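Local coordinates for spermidine synthase (Corynebacterium glutamicum ATCC 13032, PDB 3GJY), which probably transfers an aminopropyl group from decarboxylated S-adenosylmethionine to putrescine, yielding spermidine in polyamine biosynthesis, at residues G25-E30 against I34-D39; G61-L66 against F107-P112; F68-W73 against I164-A169. One frame throughout, in Å; residues are numbered along the deposited sequence.

Interaction 1. Residues G25-E30 against I34-D39; sequences GTYEGE and IELEAD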
loop_
_atom_site.group_PDB
_atom_site.type_symbol
_atom_site.label_atom_id
_atom_site.label_comp_id
_atom_site.label_asym_id
_atom_site.label_seq_id
_atom_site.Cartn_x
_atom_site.Cartn_y
_atom_site.Cartn_z
ATOM N N GLY A 25 5.193 25.351 1.574
ATOM C CA GLY A 25 3.968 26.105 1.743
ATOM C C GLY A 25 2.738 25.240 1.718
ATOM O O GLY A 25 2.795 24.005 1.800
ATOM N N THR A 26 1.608 25.924 1.615
ATOM C CA THR A 26 0.298 25.303 1.618
ATOM C C THR A 26 -0.322 25.393 0.238
ATOM O O THR A 26 -0.323 26.459 -0.386
ATOM C CB THR A 26 -0.605 26.028 2.606
ATOM O OG1 THR A 26 0.096 26.196 3.840
ATOM C CG2 THR A 26 -1.849 25.223 2.876
ATOM N N TYR A 27 -0.841 24.263 -0.236
ATOM C CA TYR A 27 -1.435 24.162 -1.586
ATOM C C TYR A 27 -2.856 23.635 -1.483
ATOM O O TYR A 27 -3.146 22.677 -0.744
ATOM C CB TYR A 27 -0.555 23.264 -2.480
ATOM C CG TYR A 27 0.822 23.859 -2.615
ATOM C CD1 TYR A 27 1.120 24.727 -3.665
ATOM C CD2 TYR A 27 1.811 23.607 -1.660
ATOM C CE1 TYR A 27 2.359 25.331 -3.765
ATOM C CE2 TYR A 27 3.073 24.223 -1.744
ATOM C CZ TYR A 27 3.336 25.076 -2.800
ATOM O OH TYR A 27 4.562 25.685 -2.928
ATOM N N GLU A 28 -3.778 24.254 -2.209
ATOM C CA GLU A 28 -5.152 23.804 -2.201
ATOM C C GLU A 28 -5.321 22.660 -3.205
ATOM O O GLU A 28 -5.208 22.862 -4.429
ATOM C CB GLU A 28 -6.070 24.989 -2.537
ATOM C CG GLU A 28 -7.514 24.640 -2.824
ATOM C CD GLU A 28 -8.345 25.886 -3.127
ATOM O OE1 GLU A 28 -8.660 26.124 -4.307
ATOM O OE2 GLU A 28 -8.648 26.650 -2.190
ATOM N N GLY A 29 -5.544 21.459 -2.709
ATOM C CA GLY A 29 -5.824 20.344 -3.582
ATOM C C GLY A 29 -7.288 20.319 -3.958
ATOM O O GLY A 29 -8.117 21.127 -3.476
ATOM N N GLU A 30 -7.645 19.342 -4.769
ATOM C CA GLU A 30 -9.030 19.187 -5.139
ATOM C C GLU A 30 -9.854 18.613 -3.979
ATOM O O GLU A 30 -11.030 18.974 -3.820
ATOM C CB GLU A 30 -9.110 18.273 -6.357
ATOM C CG GLU A 30 -10.474 18.146 -6.918
ATOM C CD GLU A 30 -10.540 17.207 -8.135
ATOM O OE1 GLU A 30 -9.572 16.433 -8.416
ATOM O OE2 GLU A 30 -11.588 17.241 -8.806
ATOM N N ILE A 34 -2.739 20.534 0.994
ATOM C CA ILE A 34 -1.439 19.862 0.887
ATOM C C ILE A 34 -0.353 20.792 1.439
ATOM O O ILE A 34 -0.224 21.916 0.951
ATOM C CB ILE A 34 -1.128 19.543 -0.592
ATOM C CG1 ILE A 34 -2.244 18.691 -1.213
ATOM C CG2 ILE A 34 0.219 18.825 -0.708
ATOM C CD1 ILE A 34 -2.357 18.847 -2.728
ATOM N N GLU A 35 0.422 20.319 2.413
ATOM C CA GLU A 35 1.504 21.136 2.972
ATOM C C GLU A 35 2.848 20.507 2.681
ATOM O O GLU A 35 3.046 19.314 2.885
ATOM C CB GLU A 35 1.337 21.351 4.476
ATOM C CG GLU A 35 2.332 22.335 5.056
ATOM C CD GLU A 35 1.852 23.745 4.937
ATOM O OE1 GLU A 35 0.643 23.912 4.659
ATOM O OE2 GLU A 35 2.670 24.672 5.136
ATOM N N LEU A 36 3.768 21.331 2.164
ATOM C CA LEU A 36 5.124 20.874 1.882
ATOM C C LEU A 36 6.064 21.567 2.839
ATOM O O LEU A 36 6.075 22.799 2.907
ATOM C CB LEU A 36 5.505 21.211 0.436
ATOM C CG LEU A 36 4.513 20.759 -0.656
ATOM C CD1 LEU A 36 5.056 21.109 -2.021
ATOM C CD2 LEU A 36 4.151 19.245 -0.584
ATOM N N GLU A 37 6.855 20.772 3.572
ATOM C CA GLU A 37 7.819 21.322 4.535
ATOM C C GLU A 37 9.223 20.765 4.250
ATOM O O GLU A 37 9.406 19.552 4.118
ATOM C CB GLU A 37 7.386 20.962 5.959
ATOM C CG GLU A 37 6.116 21.608 6.436
ATOM C CD GLU A 37 5.663 21.036 7.766
ATOM O OE1 GLU A 37 4.959 20.018 7.764
ATOM O OE2 GLU A 37 6.015 21.609 8.836
ATOM N N ALA A 38 10.211 21.648 4.176
ATOM C CA ALA A 38 11.600 21.240 3.945
ATOM C C ALA A 38 12.190 20.754 5.252
ATOM O O ALA A 38 12.020 21.398 6.293
ATOM C CB ALA A 38 12.415 22.434 3.424
ATOM N N ASP A 39 12.873 19.618 5.220
ATOM C CA ASP A 39 13.620 19.148 6.393
ATOM C C ASP A 39 14.696 20.155 6.799
ATOM O O ASP A 39 15.483 20.596 5.964
ATOM C CB ASP A 39 14.362 17.845 6.082
ATOM C CG ASP A 39 13.462 16.631 5.910
ATOM O OD1 ASP A 39 12.234 16.652 6.133
ATOM O OD2 ASP A 39 14.054 15.615 5.520
#
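Y27 reaches I34 and then L36 across an antiparallel hairpin whose strand axes approach to 4.7 Å at 156°. At its root, Y27 CB lies 4.2 Å from I34 CB on the same face of the sheet. Y27 CG stands beside its own backbone N (chi1 -61°), which lays the ring back over its own strand, toward G25 and L36. Y27 CD2 comes 3.7 Å from I34 O, which sits at the ring edge near its plane. Further out, Y27 CE2 touches L36 CD1 at 3.7 Å, and Y27 OH is taken by a hydrogen bond to I23 O. The backbone fixes this register: G25 with L36 and Y27 with I34 are hydrogen-bonded pairs, L36 N to G25 O spanning 2.9 Å and Y27 N to I34 O 2.7 Å. T26 and E35, the non-hydrogen-bonded pair between them, turn to the other face. There T26 OG1 donates to E35 OE1 at a very short 2.5 Å; E35 has a second conformer, so the exact length is doubtful. The chemistry thus divides by face: Y27, I34 and L36 offer an apolar surface to L128 and W132 of helix 123-132, whereas T26 and E35 form a polar outer side.

Interaction 2. Residues G61-L66 against F107-P112; sequences GQPQAL and FADVYP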
loop_
_atom_site.group_PDB
_atom_site.type_symbol
_atom_site.label_atom_id
_atom_site.label_comp_id
_atom_site.label_asym_id
_atom_site.label_seq_id
_atom_site.Cartn_x
_atom_site.Cartn_y
_atom_site.Cartn_z
ATOM N N GLY A 61 16.492 12.869 -5.481
ATOM C CA GLY A 61 17.639 12.144 -6.013
ATOM C C GLY A 61 17.918 10.811 -5.334
ATOM O O GLY A 61 18.824 10.081 -5.771
ATOM N N GLN A 62 17.121 10.476 -4.304
ATOM C CA GLN A 62 17.320 9.227 -3.553
ATOM C C GLN A 62 15.999 8.482 -3.427
ATOM O O GLN A 62 15.358 8.456 -2.351
ATOM C CB GLN A 62 17.921 9.480 -2.171
ATOM C CG GLN A 62 19.329 10.018 -2.196
ATOM C CD GLN A 62 19.831 10.373 -0.819
ATOM O OE1 GLN A 62 19.521 9.701 0.170
ATOM N NE2 GLN A 62 20.608 11.439 -0.744
ATOM N N PRO A 63 15.580 7.855 -4.538
ATOM C CA PRO A 63 14.236 7.264 -4.569
ATOM C C PRO A 63 14.051 6.034 -3.666
ATOM O O PRO A 63 12.912 5.607 -3.457
ATOM C CB PRO A 63 14.038 6.917 -6.064
ATOM C CG PRO A 63 15.461 6.671 -6.540
ATOM C CD PRO A 63 16.326 7.642 -5.802
ATOM N N GLN A 64 15.146 5.464 -3.147
ATOM C CA GLN A 64 15.001 4.357 -2.200
ATOM C C GLN A 64 14.980 4.776 -0.722
ATOM O O GLN A 64 14.846 3.913 0.150
ATOM C CB GLN A 64 16.037 3.278 -2.485
ATOM C CG GLN A 64 15.700 2.501 -3.763
ATOM C CD GLN A 64 16.655 1.327 -3.987
ATOM O OE1 GLN A 64 16.937 0.542 -3.056
ATOM N NE2 GLN A 64 17.115 1.173 -5.227
ATOM N N ALA A 65 15.084 6.081 -0.445
ATOM C CA ALA A 65 15.065 6.558 0.943
ATOM C C ALA A 65 13.643 6.767 1.424
ATOM O O ALA A 65 12.927 7.634 0.902
ATOM C CB ALA A 65 15.864 7.855 1.080
ATOM N N LEU A 66 13.231 5.949 2.399
ATOM C CA LEU A 66 11.863 5.991 2.941
ATOM C C LEU A 66 11.885 6.276 4.423
ATOM O O LEU A 66 12.648 5.618 5.141
ATOM C CB LEU A 66 11.154 4.645 2.720
ATOM C CG LEU A 66 11.003 4.162 1.249
ATOM C CD1 LEU A 66 10.514 2.701 1.212
ATOM C CD2 LEU A 66 10.080 5.075 0.433
ATOM N N PHE A 107 9.544 1.619 -6.152
ATOM C CA PHE A 107 9.581 0.397 -6.949
ATOM C C PHE A 107 10.129 0.637 -8.336
ATOM O O PHE A 107 10.757 -0.246 -8.922
ATOM C CB PHE A 107 8.214 -0.300 -7.018
ATOM C CG PHE A 107 7.846 -0.990 -5.738
ATOM C CD1 PHE A 107 8.542 -2.095 -5.321
ATOM C CD2 PHE A 107 6.882 -0.456 -4.907
ATOM C CE1 PHE A 107 8.218 -2.725 -4.110
ATOM C CE2 PHE A 107 6.573 -1.060 -3.679
ATOM C CZ PHE A 107 7.251 -2.204 -3.289
ATOM N N ALA A 108 9.869 1.822 -8.882
ATOM C CA ALA A 108 10.415 2.145 -10.215
ATOM C C ALA A 108 11.958 2.148 -10.198
ATOM O O ALA A 108 12.605 1.783 -11.199
ATOM C CB ALA A 108 9.890 3.458 -10.720
ATOM N N ASP A 109 12.546 2.533 -9.062
ATOM C CA ASP A 109 14.007 2.526 -8.992
ATOM C C ASP A 109 14.588 1.132 -8.697
ATOM O O ASP A 109 15.594 0.716 -9.294
ATOM C CB ASP A 109 14.500 3.514 -7.932
ATOM C CG ASP A 109 15.990 3.767 -8.052
ATOM O OD1 ASP A 109 16.401 4.351 -9.079
ATOM O OD2 ASP A 109 16.737 3.375 -7.133
ATOM N N VAL A 110 13.935 0.416 -7.782
ATOM C CA VAL A 110 14.366 -0.947 -7.443
ATOM C C VAL A 110 14.254 -1.885 -8.656
ATOM O O VAL A 110 15.149 -2.718 -8.892
ATOM C CB VAL A 110 13.552 -1.499 -6.278
ATOM C CG1 VAL A 110 13.866 -2.989 -6.009
ATOM C CG2 VAL A 110 13.859 -0.673 -5.028
ATOM N N TYR A 111 13.181 -1.698 -9.422
ATOM C CA TYR A 111 12.888 -2.512 -10.585
ATOM C C TYR A 111 12.794 -1.586 -11.784
ATOM O O TYR A 111 11.717 -1.082 -12.120
ATOM C CB TYR A 111 11.573 -3.256 -10.352
ATOM C CG TYR A 111 11.571 -4.175 -9.145
ATOM C CD1 TYR A 111 12.444 -5.282 -9.097
ATOM C CD2 TYR A 111 10.704 -3.947 -8.074
ATOM C CE1 TYR A 111 12.481 -6.148 -7.996
ATOM C CE2 TYR A 111 10.702 -4.811 -6.951
ATOM C CZ TYR A 111 11.603 -5.910 -6.922
ATOM O OH TYR A 111 11.577 -6.770 -5.861
ATOM N N PRO A 112 13.942 -1.303 -12.431
ATOM C CA PRO A 112 13.971 -0.206 -13.410
ATOM C C PRO A 112 13.215 -0.440 -14.709
ATOM O O PRO A 112 13.061 0.510 -15.501
ATOM C CB PRO A 112 15.478 0.009 -13.657
ATOM C CG PRO A 112 16.132 -1.239 -13.208
ATOM C CD PRO A 112 15.291 -1.811 -12.111
#
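P63 and Q64 bring the loop 61-66 against the last turn of helix 102-110. Q62 opens a type I beta turn, closed by A65 N bonding to Q62 O at 3.1 Å, and this puts P63 and Q64 at its two corners. P63 comes first: its CG rests over the flat carboxylate of D109, 3.3 Å from D109 CG and equally far, at 3.6 Å, from OD1 and OD2, the spacing expected of a carbon above the face rather than at the rim. Q64 follows with an extended chain beyond CG. Its NE2 donates to D109 OD2 at 2.9 Å, nearly straight at 165°. The acceptor lies close to the amide plane, but the donor meets OD2 on its anti side, 22° out of the carboxylate plane, with the two flat groups turned 58° apart. D109 CG, anti to its backbone N, carries the carboxylate out to the turn. V110 CG2 then packs against the Q64 amide, 3.6 Å from Q64 CD. Beyond the turn, L66 continues along the same helix, touching T102, M103 and Y106. The helix links the parallel strands 92-96 and 115-120, the first beta-alpha-beta crossover of a Rossmann-like AdoMet-dependent methyltransferase fold, and the turn packs on its C-terminal end at the surface.

Interaction 3. Residues F68-W73 against I164-A169; sequences FEYMRW and IRDVFA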
loop_
_atom_site.group_PDB
_atom_site.type_symbol
_atom_site.label_atom_id
_atom_site.label_comp_id
_atom_site.label_asym_id
_atom_site.label_seq_id
_atom_site.Cartn_x
_atom_site.Cartn_y
_atom_site.Cartn_z
ATOM N N PHE A 68 8.676 6.723 6.267
ATOM C CA PHE A 68 7.447 6.158 6.785
ATOM C C PHE A 68 7.625 4.673 6.992
ATOM O O PHE A 68 7.938 3.952 6.047
ATOM C CB PHE A 68 6.259 6.431 5.833
ATOM C CG PHE A 68 5.674 7.804 6.016
ATOM C CD1 PHE A 68 6.389 8.923 5.619
ATOM C CD2 PHE A 68 4.446 7.975 6.657
ATOM C CE1 PHE A 68 5.901 10.207 5.864
ATOM C CE2 PHE A 68 3.940 9.266 6.897
ATOM C CZ PHE A 68 4.664 10.380 6.465
ATOM N N GLU A 69 7.446 4.220 8.236
ATOM C CA GLU A 69 7.689 2.811 8.562
ATOM C C GLU A 69 6.869 1.866 7.709
ATOM O O GLU A 69 7.380 0.879 7.184
ATOM C CB GLU A 69 7.424 2.524 10.055
ATOM C CG GLU A 69 8.283 3.404 11.006
ATOM C CD GLU A 69 9.762 3.081 10.964
ATOM O OE1 GLU A 69 10.132 1.953 10.589
ATOM O OE2 GLU A 69 10.577 3.968 11.310
ATOM N N TYR A 70 5.585 2.158 7.552
ATOM C CA TYR A 70 4.750 1.203 6.822
ATOM C C TYR A 70 5.199 1.091 5.366
ATOM O O TYR A 70 4.988 0.056 4.747
ATOM C CB TYR A 70 3.252 1.566 6.883
ATOM C CG TYR A 70 2.815 2.633 5.892
ATOM C CD1 TYR A 70 2.453 2.296 4.568
ATOM C CD2 TYR A 70 2.706 3.968 6.279
ATOM C CE1 TYR A 70 2.049 3.260 3.653
ATOM C CE2 TYR A 70 2.275 4.944 5.376
ATOM C CZ TYR A 70 1.971 4.589 4.066
ATOM O OH TYR A 70 1.543 5.539 3.176
HETATM N N MSE A 71 5.779 2.155 4.802
HETATM C CA MSE A 71 6.314 2.074 3.409
HETATM C C MSE A 71 7.511 1.158 3.344
HETATM O O MSE A 71 7.642 0.356 2.404
HETATM C CB MSE A 71 6.691 3.470 2.894
HETATM C CG MSE A 71 5.527 4.412 2.663
HETATM SE SE MSE A 71 6.115 5.985 1.724
HETATM C CE MSE A 71 4.467 6.959 1.859
ATOM N N ARG A 72 8.356 1.225 4.390
ATOM C CA ARG A 72 9.468 0.282 4.482
ATOM C C ARG A 72 8.948 -1.159 4.558
ATOM O O ARG A 72 9.572 -2.082 3.976
ATOM C CB ARG A 72 10.307 0.581 5.724
ATOM C CG ARG A 72 10.938 1.958 5.669
ATOM C CD ARG A 72 11.652 2.270 6.981
ATOM N NE ARG A 72 12.849 1.469 7.175
ATOM C CZ ARG A 72 14.069 1.850 6.795
ATOM N NH1 ARG A 72 14.274 3.015 6.174
ATOM N NH2 ARG A 72 15.093 1.054 7.024
ATOM N N TRP A 73 7.850 -1.358 5.293
ATOM C CA TRP A 73 7.295 -2.714 5.452
ATOM C C TRP A 73 6.724 -3.245 4.147
ATOM O O TRP A 73 6.948 -4.409 3.786
ATOM C CB TRP A 73 6.250 -2.756 6.569
ATOM C CG TRP A 73 6.788 -2.255 7.884
ATOM C CD1 TRP A 73 8.099 -2.107 8.253
ATOM C CD2 TRP A 73 6.008 -1.860 8.994
ATOM N NE1 TRP A 73 8.187 -1.593 9.527
ATOM C CE2 TRP A 73 6.913 -1.452 10.018
ATOM C CE3 TRP A 73 4.629 -1.817 9.245
ATOM C CZ2 TRP A 73 6.471 -0.976 11.262
ATOM C CZ3 TRP A 73 4.192 -1.350 10.518
ATOM C CH2 TRP A 73 5.115 -0.946 11.490
ATOM N N ILE A 164 -0.956 -2.599 -4.808
ATOM C CA ILE A 164 -0.677 -1.995 -3.511
ATOM C C ILE A 164 -1.826 -1.032 -3.215
ATOM O O ILE A 164 -2.043 -0.087 -3.967
ATOM C CB ILE A 164 0.684 -1.254 -3.501
ATOM C CG1 ILE A 164 1.817 -2.244 -3.887
ATOM C CG2 ILE A 164 0.923 -0.619 -2.118
ATOM C CD1 ILE A 164 3.180 -1.684 -3.973
ATOM N N ARG A 165 -2.553 -1.279 -2.126
ATOM C CA ARG A 165 -3.639 -0.387 -1.708
ATOM C C ARG A 165 -3.122 0.495 -0.577
ATOM O O ARG A 165 -2.716 -0.007 0.496
ATOM C CB ARG A 165 -4.860 -1.148 -1.179
ATOM C CG ARG A 165 -6.062 -0.256 -1.069
ATOM C CD ARG A 165 -7.107 -0.815 -0.104
ATOM N NE ARG A 165 -6.630 -0.773 1.267
ATOM C CZ ARG A 165 -7.156 -1.511 2.243
ATOM N NH1 ARG A 165 -8.149 -2.352 2.002
ATOM N NH2 ARG A 165 -6.648 -1.424 3.461
ATOM N N ASP A 166 -3.143 1.799 -0.798
ATOM C CA ASP A 166 -2.719 2.762 0.228
ATOM C C ASP A 166 -3.560 3.998 0.060
ATOM O O ASP A 166 -3.110 5.034 -0.409
ATOM C CB ASP A 166 -1.217 3.067 0.124
ATOM C CG ASP A 166 -0.701 3.922 1.275
ATOM O OD1 ASP A 166 -1.339 3.912 2.320
ATOM O OD2 ASP A 166 0.344 4.607 1.106
ATOM N N VAL A 167 -4.824 3.846 0.430
ATOM C CA VAL A 167 -5.819 4.906 0.290
ATOM C C VAL A 167 -5.930 5.699 1.600
ATOM O O VAL A 167 -5.954 5.111 2.703
ATOM C CB VAL A 167 -7.200 4.343 -0.230
ATOM C CG1 VAL A 167 -7.027 3.647 -1.550
ATOM C CG2 VAL A 167 -7.853 3.406 0.724
ATOM N N PHE A 168 -6.017 7.022 1.479
ATOM C CA PHE A 168 -6.323 7.899 2.654
ATOM C C PHE A 168 -5.508 7.467 3.867
ATOM O O PHE A 168 -6.058 7.186 4.951
ATOM C CB PHE A 168 -7.819 7.857 2.961
ATOM C CG PHE A 168 -8.664 8.154 1.773
ATOM C CD1 PHE A 168 -8.706 9.447 1.246
ATOM C CD2 PHE A 168 -9.414 7.151 1.173
ATOM C CE1 PHE A 168 -9.494 9.743 0.143
ATOM C CE2 PHE A 168 -10.213 7.428 0.056
ATOM C CZ PHE A 168 -10.257 8.739 -0.455
ATOM N N ALA A 169 -4.187 7.428 3.690
ATOM C CA ALA A 169 -3.329 6.872 4.718
ATOM C C ALA A 169 -3.445 7.716 5.960
ATOM O O ALA A 169 -3.522 8.947 5.879
ATOM C CB ALA A 169 -1.876 6.752 4.225
#
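The Y70 ring receives D166 at its edge: OD2 lies near the ring plane, and the carboxylate is turned 71° from it. One face of the ring carries CG of M71, here a selenomethionine, 3.7 Å above the plane and offset toward the rim, a neighbour from the same helix. The indole of W73 has E69 O and Y70 CA over one face, again neighbours within the helix. The bond that joins the segments runs from Y70 OH to D166 OD2, 2.6 Å long, and uses the syn lone pair of that oxygen. D166 OD2 also comes 3.3 Å from Y70 CE1, placing it beside that edge of the phenol. A169 CB packs at the phenol end of Y70, 3.8 Å from Y70 OH and 4.4 Å from Y70 CZ. Y70 CG occupies the crowded position between backbone N and carbonyl carbon (chi1 81°), uncommon in the body of a helix, though Y70 stands in its first turn; here it directs the hydroxyl toward the strand end. D166 comes from the opposite direction, and its other oxygen, OD1, is held by N199 ND2, so both carboxylate oxygens have partners and the group's rotation is fixed. D166 lies just beyond the C-terminal end of strand 160-165, the region where aminopropyltransferases of this fold typically have their active site. Strand 194-202 supplies N199 beside Y70 and A169, strand 92-96 pairs with I164 and D166 through the backbone, and M71 packs on T102 and M103 of helix 102-110.

In the fold
Interaction 1 belongs to the N-terminal antiparallel sheet, whereas interactions 2 and 3 involve the mixed sheet and its helices. Centres of interactions 1 and 2 are about 23 Å apart, those of 1 and 3 about 20 Å, and neither pair touches. Interactions 2 and 3, with centres about 15 Å apart, do meet: L66 O probably bonds to R72 NH1, and F107 packs on I164. Along the chain interaction 1 closes first, then the segments of 2 and 3 alternate. The linker between the sheets, 61-66, and the start of helix 69-85 are thus both anchored to the Rossmann-like domain, tying the N-terminal sheet to the probable catalytic domain.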